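Local atomic coordinates of taurocyamine kinase (Schistosoma mansoni, PDB entry 4WOD), a protein that catalyses the reversible, magnesium-dependent transfer of phosphate from ATP to taurocyamine, giving N-phosphotaurocyamine and ADP, in a chain that carries two phosphagen-kinase repeats. Residues A[4-9]-A[48-53]; A[20-25]-A[78-83]; A[234-239]-A[337-342]; A[485-490]-A[604-609]; A[586-591]-A[611-616]. The protein carries 4 engineered substitutions. All coordinates share one frame; numbering follows the deposited sequence.

Contact 1 (A[4-9]-A[48-53]); sequences ESLQNL and QCVNTN
Within the small helical N-terminal domain of the first phosphagen-kinase repeat, the start of helix 6-14 packs on helix 46-55 through Leu6 and Leu9 on one side and Val50 and Asn51 on the other. The backbones come nearest at Leu9 and Asn51, whose CA atoms lie 6.6 Å apart. Val50 supplies a single methyl to both leucines: its CG2 lies 3.8 Å from Leu6 CD1 and 4.0 Å from Leu9 CD1. Leu6 points past the second helix at its CB, but with CG anti to the backbone N (chi1 -178°) its chain turns CD1 inward, where it crosses the valine at about a right angle. Leu9 points toward helix 46-55 and spreads over Asn51 with both branches, Leu9 CD2 reaching Asn51 OD1 at 3.6 Å and Leu9 CD1 lying against Asn51 CA at 3.8 Å. One methyl thus rests on the amide oxygen, the other on the backbone; both are van der Waals contacts. Asn51 ND2 bonds to Asp194 O, while a water donates to Asn51 OD1 at 2.6 Å and accepts from Glu4 N at 3.0 Å. That water is the polar link between the two segments. On the outer side, Ser5 is the N-cap of helix 6-14, its OG accepting from Asn8 N, and Asn8 ND2 reaches Glu4 OE2 at an N-H...O angle of 164°, which ties the residue before the cap to the first turn. Phe76 of helix 74-84 also touches Val50. Helix-on-helix packing of this kind builds the small helical N-terminal domain of phosphagen kinases.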
# COMPACT_ATOMS: atom_id res chain seq x y z
N GLU A 4 31.67 -10.93 15.19
CA GLU A 4 32.48 -11.30 14.01
C GLU A 4 33.08 -10.10 13.27
O GLU A 4 32.60 -8.96 13.40
CB GLU A 4 31.64 -12.13 13.02
CG GLU A 4 31.01 -13.35 13.64
CD GLU A 4 30.75 -14.48 12.64
OE1 GLU A 4 29.81 -15.26 12.89
OE2 GLU A 4 31.49 -14.60 11.63
N SER A 5 34.11 -10.36 12.48
CA SER A 5 34.60 -9.35 11.53
C SER A 5 33.48 -8.73 10.69
O SER A 5 32.49 -9.39 10.33
CB SER A 5 35.65 -9.95 10.59
OG SER A 5 35.07 -10.95 9.80
N LEU A 6 33.64 -7.44 10.42
CA LEU A 6 32.72 -6.72 9.54
C LEU A 6 32.59 -7.41 8.18
O LEU A 6 31.48 -7.58 7.66
CB LEU A 6 33.20 -5.28 9.36
CG LEU A 6 32.35 -4.33 8.50
CD1 LEU A 6 30.97 -4.13 9.12
CD2 LEU A 6 33.09 -3.02 8.33
N GLN A 7 33.70 -7.87 7.61
CA GLN A 7 33.59 -8.56 6.33
C GLN A 7 32.72 -9.82 6.44
O GLN A 7 31.92 -10.09 5.53
CB GLN A 7 34.97 -8.91 5.76
CG GLN A 7 35.84 -9.74 6.67
CD GLN A 7 37.23 -9.98 6.09
OE1 GLN A 7 37.58 -9.45 5.03
NE2 GLN A 7 38.01 -10.79 6.78
N ASN A 8 32.83 -10.57 7.54
CA ASN A 8 31.98 -11.75 7.74
C ASN A 8 30.52 -11.39 7.80
O ASN A 8 29.67 -12.09 7.26
CB ASN A 8 32.32 -12.51 9.02
CG ASN A 8 33.58 -13.35 8.90
OD1 ASN A 8 34.36 -13.17 7.96
ND2 ASN A 8 33.79 -14.25 9.85
N LEU A 9 30.24 -10.31 8.52
CA LEU A 9 28.86 -9.89 8.75
C LEU A 9 28.24 -9.41 7.43
O LEU A 9 27.07 -9.67 7.14
CB LEU A 9 28.82 -8.78 9.83
CG LEU A 9 29.16 -9.17 11.29
CD1 LEU A 9 29.11 -7.96 12.25
CD2 LEU A 9 28.28 -10.31 11.79
N GLN A 48 29.92 -3.87 15.26
CA GLN A 48 29.00 -3.87 16.38
C GLN A 48 27.68 -3.22 16.01
O GLN A 48 26.62 -3.67 16.49
CB GLN A 48 29.61 -3.15 17.59
CG GLN A 48 30.71 -3.92 18.26
CD GLN A 48 31.38 -3.10 19.33
OE1 GLN A 48 31.51 -1.88 19.20
NE2 GLN A 48 31.78 -3.76 20.41
N CYS A 49 27.73 -2.19 15.16
CA CYS A 49 26.51 -1.52 14.68
C CYS A 49 25.60 -2.41 13.83
O CYS A 49 24.38 -2.33 13.94
CB CYS A 49 26.84 -0.27 13.86
SG CYS A 49 27.76 1.04 14.69
N VAL A 50 26.19 -3.23 12.96
CA VAL A 50 25.43 -4.00 11.96
C VAL A 50 25.21 -5.46 12.35
O VAL A 50 24.51 -6.20 11.64
CB VAL A 50 26.13 -3.98 10.57
CG1 VAL A 50 26.19 -2.55 10.02
CG2 VAL A 50 27.53 -4.60 10.65
N ASN A 51 25.81 -5.86 13.46
CA ASN A 51 25.74 -7.23 13.93
C ASN A 51 24.32 -7.79 13.97
O ASN A 51 24.06 -8.88 13.48
CB ASN A 51 26.37 -7.33 15.32
CG ASN A 51 26.55 -8.76 15.76
OD1 ASN A 51 27.39 -9.48 15.22
ND2 ASN A 51 25.77 -9.18 16.73
N THR A 52 23.38 -7.02 14.52
CA THR A 52 22.01 -7.51 14.66
C THR A 52 21.37 -7.78 13.29
O THR A 52 20.49 -8.65 13.16
CB THR A 52 21.13 -6.53 15.48
OG1 THR A 52 20.00 -7.22 16.03
CG2 THR A 52 20.66 -5.35 14.61
N ASN A 53 21.81 -7.08 12.25
CA ASN A 53 21.25 -7.31 10.92
C ASN A 53 21.63 -8.68 10.37
O ASN A 53 20.87 -9.28 9.60
CB ASN A 53 21.68 -6.24 9.94
CG ASN A 53 21.17 -4.87 10.32
OD1 ASN A 53 21.95 -3.96 10.62
ND2 ASN A 53 19.85 -4.71 10.31
O HOH W 1 28.80 -11.64 15.22

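Contact 2 (A[20-25]-A[78-83]); sequences HSLTKK and DAVIAD
Leu22 can be followed outward from helix 22-26 to helix 74-84. Its CB faces Val80 CG1 at 4.3 Å, and Leu22 CA and Val80 CA are 6.0 Å apart. With CG anti to the carbonyl carbon (chi1 -64°), the fork divides between two neighbours: Leu22 CD1 rests 3.8 Å from Val80 O, and Leu22 CD2 lies 3.5 Å from Asp83 CG, a methyl laid against the carboxylate. Both helices belong to the N-terminal domain of the first repeat, and Leu22 and Val80 both touch Leu61, a residue of the loop that lines the bound arginine; the side chain of Leu22 is about 8 Å from that ligand. One turn further on, Lys25 meets Asp83 from the opposite direction. Its extended chain passes CE at 3.4 Å from Asp83 OD2 and brings NZ to the same oxygen at 2.8 Å, a salt bridge that uses the syn lone pair. Tyr26 OH is a second partner of OD2, so two groups hold that oxygen, and the lysine would probably favour the charged carboxylate. Ser21, the N-cap of the short helix, accepts from Lys24 N at its OG, 3.1 Å away.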
# COMPACT_ATOMS: atom_id res chain seq x y z
N HIS A 20 16.43 -7.71 3.54
CA HIS A 20 16.22 -6.60 2.63
C HIS A 20 16.42 -5.28 3.36
O HIS A 20 15.70 -4.31 3.12
CB HIS A 20 14.81 -6.65 2.03
CG HIS A 20 14.49 -7.96 1.39
ND1 HIS A 20 13.59 -8.85 1.91
CD2 HIS A 20 14.99 -8.55 0.27
CE1 HIS A 20 13.52 -9.92 1.14
NE2 HIS A 20 14.37 -9.76 0.14
N SER A 21 17.39 -5.26 4.26
CA SER A 21 17.58 -4.11 5.15
C SER A 21 18.27 -2.96 4.43
O SER A 21 18.91 -3.18 3.40
CB SER A 21 18.39 -4.52 6.38
OG SER A 21 19.60 -5.19 6.03
N LEU A 22 18.16 -1.74 4.95
CA LEU A 22 18.98 -0.65 4.45
C LEU A 22 20.44 -0.91 4.78
O LEU A 22 21.33 -0.38 4.11
CB LEU A 22 18.54 0.69 5.01
CG LEU A 22 17.13 1.14 4.62
CD1 LEU A 22 16.72 2.40 5.38
CD2 LEU A 22 17.04 1.36 3.10
N THR A 23 20.71 -1.70 5.82
CA THR A 23 22.08 -2.10 6.15
C THR A 23 22.69 -2.89 5.00
O THR A 23 23.84 -2.68 4.63
CB THR A 23 22.15 -2.96 7.42
OG1 THR A 23 21.82 -2.15 8.55
CG2 THR A 23 23.55 -3.54 7.62
N LYS A 24 21.91 -3.79 4.45
CA LYS A 24 22.36 -4.59 3.32
C LYS A 24 22.61 -3.67 2.12
O LYS A 24 23.59 -3.82 1.40
CB LYS A 24 21.32 -5.65 2.99
CG LYS A 24 21.64 -6.52 1.80
CD LYS A 24 20.66 -7.66 1.76
CE LYS A 24 20.89 -8.57 0.58
NZ LYS A 24 20.26 -9.89 0.82
N LYS A 25 21.73 -2.69 1.96
CA LYS A 25 21.78 -1.79 0.81
C LYS A 25 23.04 -0.95 0.80
O LYS A 25 23.66 -0.77 -0.24
CB LYS A 25 20.54 -0.90 0.81
CG LYS A 25 20.39 -0.01 -0.40
CD LYS A 25 18.97 0.52 -0.47
CE LYS A 25 18.81 1.65 -1.46
NZ LYS A 25 17.42 2.19 -1.38
N ASP A 78 24.82 8.20 7.09
CA ASP A 78 24.12 9.29 6.41
C ASP A 78 23.29 8.73 5.25
O ASP A 78 22.17 9.18 5.00
CB ASP A 78 25.10 10.36 5.90
CG ASP A 78 25.34 11.45 6.93
OD1 ASP A 78 24.84 11.29 8.07
OD2 ASP A 78 26.03 12.44 6.61
N ALA A 79 23.84 7.72 4.59
CA ALA A 79 23.13 7.06 3.52
C ALA A 79 21.88 6.37 4.06
O ALA A 79 20.79 6.52 3.50
CB ALA A 79 24.04 6.08 2.80
N VAL A 80 22.03 5.63 5.16
CA VAL A 80 20.90 4.93 5.78
C VAL A 80 19.81 5.90 6.26
O VAL A 80 18.61 5.67 6.08
CB VAL A 80 21.39 4.05 6.97
CG1 VAL A 80 20.22 3.56 7.80
CG2 VAL A 80 22.25 2.89 6.47
N ILE A 81 20.26 6.98 6.89
CA ILE A 81 19.35 7.94 7.51
C ILE A 81 18.58 8.72 6.45
O ILE A 81 17.36 8.87 6.55
CB ILE A 81 20.14 8.91 8.43
CG1 ILE A 81 20.61 8.18 9.70
CG2 ILE A 81 19.31 10.14 8.80
CD1 ILE A 81 21.73 8.91 10.45
N ALA A 82 19.30 9.20 5.43
CA ALA A 82 18.68 9.91 4.31
C ALA A 82 17.61 9.04 3.65
O ALA A 82 16.53 9.50 3.33
CB ALA A 82 19.74 10.34 3.29
N ASP A 83 17.91 7.76 3.48
CA ASP A 83 16.98 6.81 2.90
C ASP A 83 15.73 6.59 3.78
O ASP A 83 14.59 6.79 3.32
CB ASP A 83 17.71 5.49 2.63
CG ASP A 83 16.98 4.59 1.64
OD1 ASP A 83 15.74 4.51 1.70
OD2 ASP A 83 17.67 3.96 0.80

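Contact 3 (A[234-239]-A[337-342]); sequences GGLTAV and EMHSGV. Engineered in segment 234-239: Gly235 (natural residue Asp), Thr237 (natural residue Ile).
This is a small, buried helix-to-helix contact in the catalytic C-terminal domain of the first repeat, where the first turn of helix 236-251 meets the N-terminal third of helix 331-355 on one face of the large antiparallel sheet typical of phosphagen kinases. The sheet lies beneath both partners: Leu236 also touches Thr120 and Val122 of strand 117-126, and Met338 touches Ala278 and Val280 of strand 277-283. Thr120, Val122, Ala278 and Val280 belong to the predicted ATP site, so the contact backs that region. Leu236 CA and His339 CA, the nearest pair, are 7.9 Å apart, and side chains make the contact. Leu236 points across and puts its fork between two residues. Its CD2 lies 3.7 Å from Met338 SD and its CD1 4.0 Å from the same sulfur, the two chains lying alongside and running opposite ways. Met338 gets its sulfur there by leaving the backbone with CG anti to N and then bending at chi2 (-94°). His339 turns its ring so that NE2 is hydrogen-bonded to Thr108 O, and its ring meets that of Phe107; both partners belong to the loop ahead of strand 117-126. Helix 236-251 opens at Gly235, an engineered residue at the N-cap position and the centre of an inverse gamma turn, in which Leu236 N bonds to Gly234 O at 2.8 Å. Leu236 CD2 comes to the histidine at the ring edge, near its plane, 3.6 Å from His339 CD2 and equally far from His339 CB.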
# COMPACT_ATOMS: atom_id res chain seq x y z
N GLY A 234 -8.40 11.31 25.23
CA GLY A 234 -7.80 12.04 24.13
C GLY A 234 -7.18 13.39 24.47
O GLY A 234 -7.02 14.23 23.57
N GLY A 235 -6.81 13.59 25.73
CA GLY A 235 -6.20 14.84 26.17
C GLY A 235 -4.74 14.98 25.74
O GLY A 235 -3.84 14.96 26.58
N LEU A 236 -4.50 15.14 24.43
CA LEU A 236 -3.14 15.30 23.90
C LEU A 236 -2.42 16.50 24.52
O LEU A 236 -1.22 16.45 24.79
CB LEU A 236 -3.16 15.45 22.37
CG LEU A 236 -1.82 15.75 21.69
CD1 LEU A 236 -0.90 14.55 21.82
CD2 LEU A 236 -1.99 16.11 20.22
N THR A 237 -3.16 17.58 24.76
CA THR A 237 -2.57 18.79 25.32
C THR A 237 -1.84 18.57 26.66
O THR A 237 -0.67 18.96 26.80
CB THR A 237 -3.66 19.87 25.53
OG1 THR A 237 -4.14 20.29 24.24
CG2 THR A 237 -3.08 21.06 26.28
N ALA A 238 -2.53 17.95 27.61
CA ALA A 238 -1.97 17.65 28.94
C ALA A 238 -0.81 16.64 28.85
O ALA A 238 0.23 16.83 29.46
CB ALA A 238 -3.07 17.12 29.85
N VAL A 239 -1.01 15.58 28.07
CA VAL A 239 0.02 14.54 27.91
C VAL A 239 1.32 15.17 27.40
O VAL A 239 2.41 14.90 27.93
CB VAL A 239 -0.43 13.44 26.93
CG1 VAL A 239 0.69 12.42 26.67
CG2 VAL A 239 -1.67 12.75 27.45
N GLU A 337 1.63 17.77 13.58
CA GLU A 337 1.41 16.77 12.53
C GLU A 337 0.53 15.62 13.03
O GLU A 337 -0.45 15.23 12.38
CB GLU A 337 2.74 16.22 12.01
CG GLU A 337 2.56 15.17 10.92
CD GLU A 337 3.86 14.47 10.55
OE1 GLU A 337 4.40 13.72 11.40
OE2 GLU A 337 4.35 14.67 9.42
N MET A 338 0.86 15.10 14.21
CA MET A 338 0.08 14.04 14.82
C MET A 338 -1.37 14.48 15.02
O MET A 338 -2.31 13.79 14.62
CB MET A 338 0.68 13.63 16.17
CG MET A 338 -0.09 12.53 16.89
SD MET A 338 -1.32 13.17 18.06
CE MET A 338 -1.85 11.68 18.87
N HIS A 339 -1.55 15.62 15.66
CA HIS A 339 -2.89 16.02 16.04
C HIS A 339 -3.77 16.28 14.83
O HIS A 339 -4.93 15.85 14.79
CB HIS A 339 -2.87 17.25 16.93
CG HIS A 339 -4.23 17.62 17.44
ND1 HIS A 339 -5.05 18.52 16.80
CD2 HIS A 339 -4.93 17.18 18.52
CE1 HIS A 339 -6.19 18.63 17.46
NE2 HIS A 339 -6.14 17.83 18.51
N SER A 340 -3.21 16.99 13.86
CA SER A 340 -3.91 17.34 12.63
C SER A 340 -4.30 16.10 11.86
O SER A 340 -5.45 15.95 11.45
CB SER A 340 -3.06 18.24 11.75
OG SER A 340 -2.95 19.53 12.33
N GLY A 341 -3.33 15.23 11.63
CA GLY A 341 -3.57 14.00 10.89
C GLY A 341 -4.54 13.06 11.59
O GLY A 341 -5.46 12.53 10.95
N VAL A 342 -4.36 12.85 12.90
CA VAL A 342 -5.21 11.93 13.62
C VAL A 342 -6.64 12.48 13.61
O VAL A 342 -7.61 11.74 13.39
CB VAL A 342 -4.72 11.67 15.09
CG1 VAL A 342 -5.81 11.06 15.91
CG2 VAL A 342 -3.49 10.76 15.11

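Contact 4 (A[485-490]-A[604-609]); sequences VRVGRS and KRLIEG
Lys604 NZ and Glu608 OE2 form the shortest polar bond here, a 2.7 Å salt bridge between residues one turn (i, i+4) apart on the flank of helix 599-614, while Leu606, between them in sequence, faces the sheet and touches Val485. NZ meets the oxygen on its syn side, 21° out of the carboxylate plane. The short axes of strand 485-489 and helix 604-609 approach to 8.7 Å and run 26° from parallel, so one leucine can span the gap. A chi1 of -179° swings Leu606 CG to the far side of its backbone N, and CD2 does nearly all the touching, 3.5 Å from both Val485 CG1 and Val485 O. Val487 CG1 is more distant, 4.3 Å from Leu606 CD2. Val485 and Val487 both point to the helix. Arg486, between them, points away, and its NH1 bonds to Asn634 OD1. Further along, Arg489 NH1 folds back to Gly488 O at 2.9 Å, and Val487 CG2 lies 3.8 Å above one face of the Arg489 guanidinium, offset toward its rim; Tyr627 adds a cation-pi contact. A helix lying along a central strand, with Arg486 of the predicted ATP site turned to the other face, is characteristic of the phosphagen-kinase catalytic domain.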
# COMPACT_ATOMS: atom_id res chain seq x y z
N VAL A 485 -7.04 -12.21 -29.05
CA VAL A 485 -8.33 -11.51 -28.92
C VAL A 485 -8.89 -11.85 -27.55
O VAL A 485 -8.87 -12.99 -27.14
CB VAL A 485 -9.37 -11.89 -30.01
CG1 VAL A 485 -10.60 -10.95 -29.90
CG2 VAL A 485 -8.77 -11.80 -31.38
N ARG A 486 -9.38 -10.85 -26.84
CA ARG A 486 -10.03 -11.12 -25.57
C ARG A 486 -11.37 -10.40 -25.46
O ARG A 486 -11.63 -9.44 -26.20
CB ARG A 486 -9.13 -10.74 -24.40
CG ARG A 486 -8.82 -9.26 -24.25
CD ARG A 486 -9.89 -8.50 -23.43
NE ARG A 486 -9.47 -7.11 -23.16
CZ ARG A 486 -10.28 -6.06 -23.10
NH1 ARG A 486 -11.59 -6.20 -23.30
NH2 ARG A 486 -9.78 -4.86 -22.84
N VAL A 487 -12.19 -10.85 -24.51
CA VAL A 487 -13.38 -10.10 -24.12
C VAL A 487 -13.53 -10.06 -22.61
O VAL A 487 -13.03 -10.95 -21.90
CB VAL A 487 -14.69 -10.70 -24.71
CG1 VAL A 487 -14.73 -10.55 -26.24
CG2 VAL A 487 -14.86 -12.15 -24.27
N GLY A 488 -14.22 -9.03 -22.10
CA GLY A 488 -14.68 -9.03 -20.73
C GLY A 488 -16.09 -9.59 -20.63
O GLY A 488 -16.86 -9.45 -21.57
N ARG A 489 -16.42 -10.24 -19.51
CA ARG A 489 -17.81 -10.65 -19.23
C ARG A 489 -18.13 -10.51 -17.74
O ARG A 489 -17.27 -10.71 -16.88
CB ARG A 489 -18.09 -12.10 -19.67
CG ARG A 489 -18.11 -12.36 -21.19
CD ARG A 489 -19.37 -11.75 -21.89
NE ARG A 489 -19.44 -12.03 -23.33
CZ ARG A 489 -18.88 -11.30 -24.29
NH1 ARG A 489 -18.17 -10.22 -24.00
NH2 ARG A 489 -19.02 -11.66 -25.56
N SER A 490 -19.38 -10.12 -17.47
CA SER A 490 -19.94 -10.09 -16.15
C SER A 490 -21.00 -11.16 -16.07
O SER A 490 -21.67 -11.45 -17.07
CB SER A 490 -20.56 -8.71 -15.84
OG SER A 490 -19.61 -7.67 -15.95
N LYS A 604 -11.77 -17.66 -33.81
CA LYS A 604 -12.62 -18.83 -33.77
C LYS A 604 -12.55 -19.51 -32.39
O LYS A 604 -13.58 -19.78 -31.79
CB LYS A 604 -12.21 -19.82 -34.88
CG LYS A 604 -13.16 -21.02 -35.03
CD LYS A 604 -12.91 -21.77 -36.34
CE LYS A 604 -13.77 -23.03 -36.44
NZ LYS A 604 -13.38 -23.99 -35.38
N ARG A 605 -11.34 -19.76 -31.89
CA ARG A 605 -11.15 -20.38 -30.58
C ARG A 605 -11.78 -19.53 -29.48
O ARG A 605 -12.49 -20.05 -28.62
CB ARG A 605 -9.65 -20.60 -30.29
CG ARG A 605 -9.37 -21.35 -29.01
CD ARG A 605 -7.91 -21.79 -28.94
NE ARG A 605 -7.00 -20.68 -29.19
CZ ARG A 605 -6.23 -20.55 -30.26
NH1 ARG A 605 -6.21 -21.49 -31.19
NH2 ARG A 605 -5.46 -19.48 -30.39
N LEU A 606 -11.53 -18.22 -29.52
CA LEU A 606 -12.20 -17.33 -28.57
C LEU A 606 -13.73 -17.48 -28.60
O LEU A 606 -14.34 -17.69 -27.55
CB LEU A 606 -11.85 -15.87 -28.83
CG LEU A 606 -12.54 -14.96 -27.80
CD1 LEU A 606 -12.20 -15.38 -26.34
CD2 LEU A 606 -12.19 -13.50 -28.02
N ILE A 607 -14.36 -17.35 -29.78
CA ILE A 607 -15.83 -17.36 -29.84
C ILE A 607 -16.41 -18.67 -29.30
O ILE A 607 -17.39 -18.69 -28.54
CB ILE A 607 -16.36 -17.11 -31.29
CG1 ILE A 607 -15.83 -15.79 -31.85
CG2 ILE A 607 -17.89 -17.15 -31.32
CD1 ILE A 607 -16.00 -14.61 -30.92
N GLU A 608 -15.76 -19.78 -29.65
CA GLU A 608 -16.23 -21.07 -29.23
C GLU A 608 -16.09 -21.22 -27.71
O GLU A 608 -16.93 -21.85 -27.07
CB GLU A 608 -15.46 -22.17 -29.95
CG GLU A 608 -15.84 -22.27 -31.43
CD GLU A 608 -14.92 -23.19 -32.20
OE1 GLU A 608 -13.97 -23.74 -31.58
OE2 GLU A 608 -15.15 -23.35 -33.42
N GLY A 609 -15.06 -20.61 -27.14
CA GLY A 609 -14.87 -20.63 -25.71
C GLY A 609 -15.90 -19.80 -24.95
O GLY A 609 -16.36 -20.17 -23.87

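Contact 5 (A[586-591]-A[611-616]); sequences DHMRII and NAIGKS
The start of strand 588-595 faces the region of Ile613 on helix 599-614, with Ile590 CA and Ile613 CA, the nearest pair, 9.5 Å apart. Only side chains close that gap, and on the helix Ile613 alone carries the contact, reaching across with both its branches. CG1 sits anti to the carbonyl carbon (chi1 -64°) and the chain runs on extended, which brings Ile613 CD1 tip to tip with Ile590 CD1 at 3.9 Å. The other branch, Ile613 CG2, serves Met588, whose SD lies 3.9 Å and CE 4.1 Å from it. The methionine bends at chi3 (-72°) and lays its thioether end beside the isoleucine, the two side chains pointing in opposing senses. Met588 and Ile590 are two residues apart on the strand and so share a face. Arg589, between them, has its guanidinium on the far side, where Glu584 forms a salt bridge with it and Trp581 a cation-pi contact; it is a predicted ATP-binding residue. Helix 502-517 adds Ile512 against Met588 and Leu516 against Ile613. Helices 502-517 and 599-614 together form an apolar backing to the catalytic-domain sheet, as in other guanidino kinases.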
# COMPACT_ATOMS: atom_id res chain seq x y z
N ASP A 586 -13.02 -7.55 -14.05
CA ASP A 586 -14.31 -8.06 -14.45
C ASP A 586 -14.41 -9.47 -13.92
O ASP A 586 -13.36 -10.10 -13.63
CB ASP A 586 -14.48 -8.04 -15.98
CG ASP A 586 -14.74 -6.65 -16.52
OD1 ASP A 586 -15.61 -5.94 -15.96
OD2 ASP A 586 -14.09 -6.26 -17.52
N HIS A 587 -15.64 -9.99 -13.83
CA HIS A 587 -15.84 -11.36 -13.36
C HIS A 587 -14.97 -12.31 -14.18
O HIS A 587 -14.42 -13.25 -13.65
CB HIS A 587 -17.30 -11.77 -13.45
CG HIS A 587 -18.18 -11.05 -12.48
ND1 HIS A 587 -19.53 -10.86 -12.69
CD2 HIS A 587 -17.90 -10.44 -11.31
CE1 HIS A 587 -20.05 -10.17 -11.69
NE2 HIS A 587 -19.07 -9.91 -10.83
N MET A 588 -14.88 -12.04 -15.48
CA MET A 588 -13.99 -12.81 -16.36
C MET A 588 -13.33 -11.96 -17.43
O MET A 588 -13.94 -11.04 -17.98
CB MET A 588 -14.76 -13.94 -17.05
CG MET A 588 -15.19 -15.08 -16.18
SD MET A 588 -16.11 -16.25 -17.24
CE MET A 588 -17.62 -15.36 -17.55
N ARG A 589 -12.09 -12.30 -17.75
CA ARG A 589 -11.46 -11.85 -18.97
C ARG A 589 -11.19 -13.15 -19.71
O ARG A 589 -10.51 -14.02 -19.18
CB ARG A 589 -10.17 -11.03 -18.71
CG ARG A 589 -9.50 -10.51 -19.99
CD ARG A 589 -8.37 -9.46 -19.77
NE ARG A 589 -7.76 -9.50 -18.44
CZ ARG A 589 -6.49 -9.84 -18.20
NH1 ARG A 589 -5.69 -10.20 -19.20
NH2 ARG A 589 -6.02 -9.85 -16.96
N ILE A 590 -11.81 -13.33 -20.88
CA ILE A 590 -11.66 -14.56 -21.66
C ILE A 590 -10.75 -14.27 -22.86
O ILE A 590 -11.02 -13.37 -23.64
CB ILE A 590 -13.02 -15.10 -22.16
CG1 ILE A 590 -13.98 -15.28 -20.98
CG2 ILE A 590 -12.84 -16.43 -22.93
CD1 ILE A 590 -15.43 -15.54 -21.42
N ILE A 591 -9.68 -15.06 -22.99
CA ILE A 591 -8.56 -14.70 -23.87
C ILE A 591 -8.19 -15.82 -24.82
O ILE A 591 -8.06 -16.96 -24.40
CB ILE A 591 -7.29 -14.35 -23.03
CG1 ILE A 591 -7.57 -13.21 -22.06
CG2 ILE A 591 -6.10 -14.01 -23.92
CD1 ILE A 591 -6.79 -13.36 -20.76
N ASN A 611 -18.96 -19.06 -26.00
CA ASN A 611 -20.20 -19.81 -26.09
C ASN A 611 -20.26 -20.98 -25.11
O ASN A 611 -21.28 -21.19 -24.48
CB ASN A 611 -20.41 -20.30 -27.52
CG ASN A 611 -20.79 -19.17 -28.47
OD1 ASN A 611 -21.27 -18.11 -28.03
ND2 ASN A 611 -20.56 -19.37 -29.76
N ALA A 612 -19.16 -21.72 -24.97
CA ALA A 612 -19.11 -22.87 -24.07
C ALA A 612 -19.29 -22.45 -22.60
O ALA A 612 -20.04 -23.07 -21.85
CB ALA A 612 -17.80 -23.63 -24.25
N ILE A 613 -18.59 -21.40 -22.20
CA ILE A 613 -18.72 -20.87 -20.87
C ILE A 613 -20.16 -20.39 -20.63
O ILE A 613 -20.73 -20.62 -19.54
CB ILE A 613 -17.70 -19.75 -20.64
CG1 ILE A 613 -16.29 -20.33 -20.71
CG2 ILE A 613 -17.94 -19.07 -19.28
CD1 ILE A 613 -15.18 -19.32 -20.60
N GLY A 614 -20.75 -19.78 -21.65
CA GLY A 614 -22.08 -19.18 -21.60
C GLY A 614 -23.22 -20.17 -21.41
O GLY A 614 -24.30 -19.81 -20.94
N LYS A 615 -22.96 -21.43 -21.74
CA LYS A 615 -23.91 -22.49 -21.40
C LYS A 615 -24.23 -22.57 -19.91
O LYS A 615 -25.35 -22.94 -19.55
CB LYS A 615 -23.37 -23.86 -21.87
CG LYS A 615 -23.14 -23.94 -23.37
CD LYS A 615 -24.44 -23.81 -24.11
CE LYS A 615 -24.39 -24.55 -25.42
NZ LYS A 615 -24.04 -23.64 -26.53
N SER A 616 -23.30 -22.18 -19.04
CA SER A 616 -23.47 -22.43 -17.60
C SER A 616 -23.87 -21.18 -16.80
O SER A 616 -24.08 -21.26 -15.58
CB SER A 616 -22.18 -23.00 -16.99
OG SER A 616 -21.86 -24.27 -17.56

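From the N terminus, contact 1 joins helices 6-14 and 46-55 across a 38-residue loop, half of it helix and without strands. Contact 2 crosses it: segment 20-25 lies within that loop and segment 78-83 beyond it. The two touch where Asn53 OD1 and Thr23 OG1 stand 2.8 Å apart, knitting the first N-terminal domain together. Contact 3 follows in series, closing 97 residues of mixed helix and strand behind the first catalytic sheet; its nearest atoms are about 14 Å from contact 2. In the second repeat, contact 4 closes 113 residues and contact 5 only 19. They cross, sharing helix 599-614 and neighbouring strands, Val487 O meeting Ile590 N at 2.9 Å.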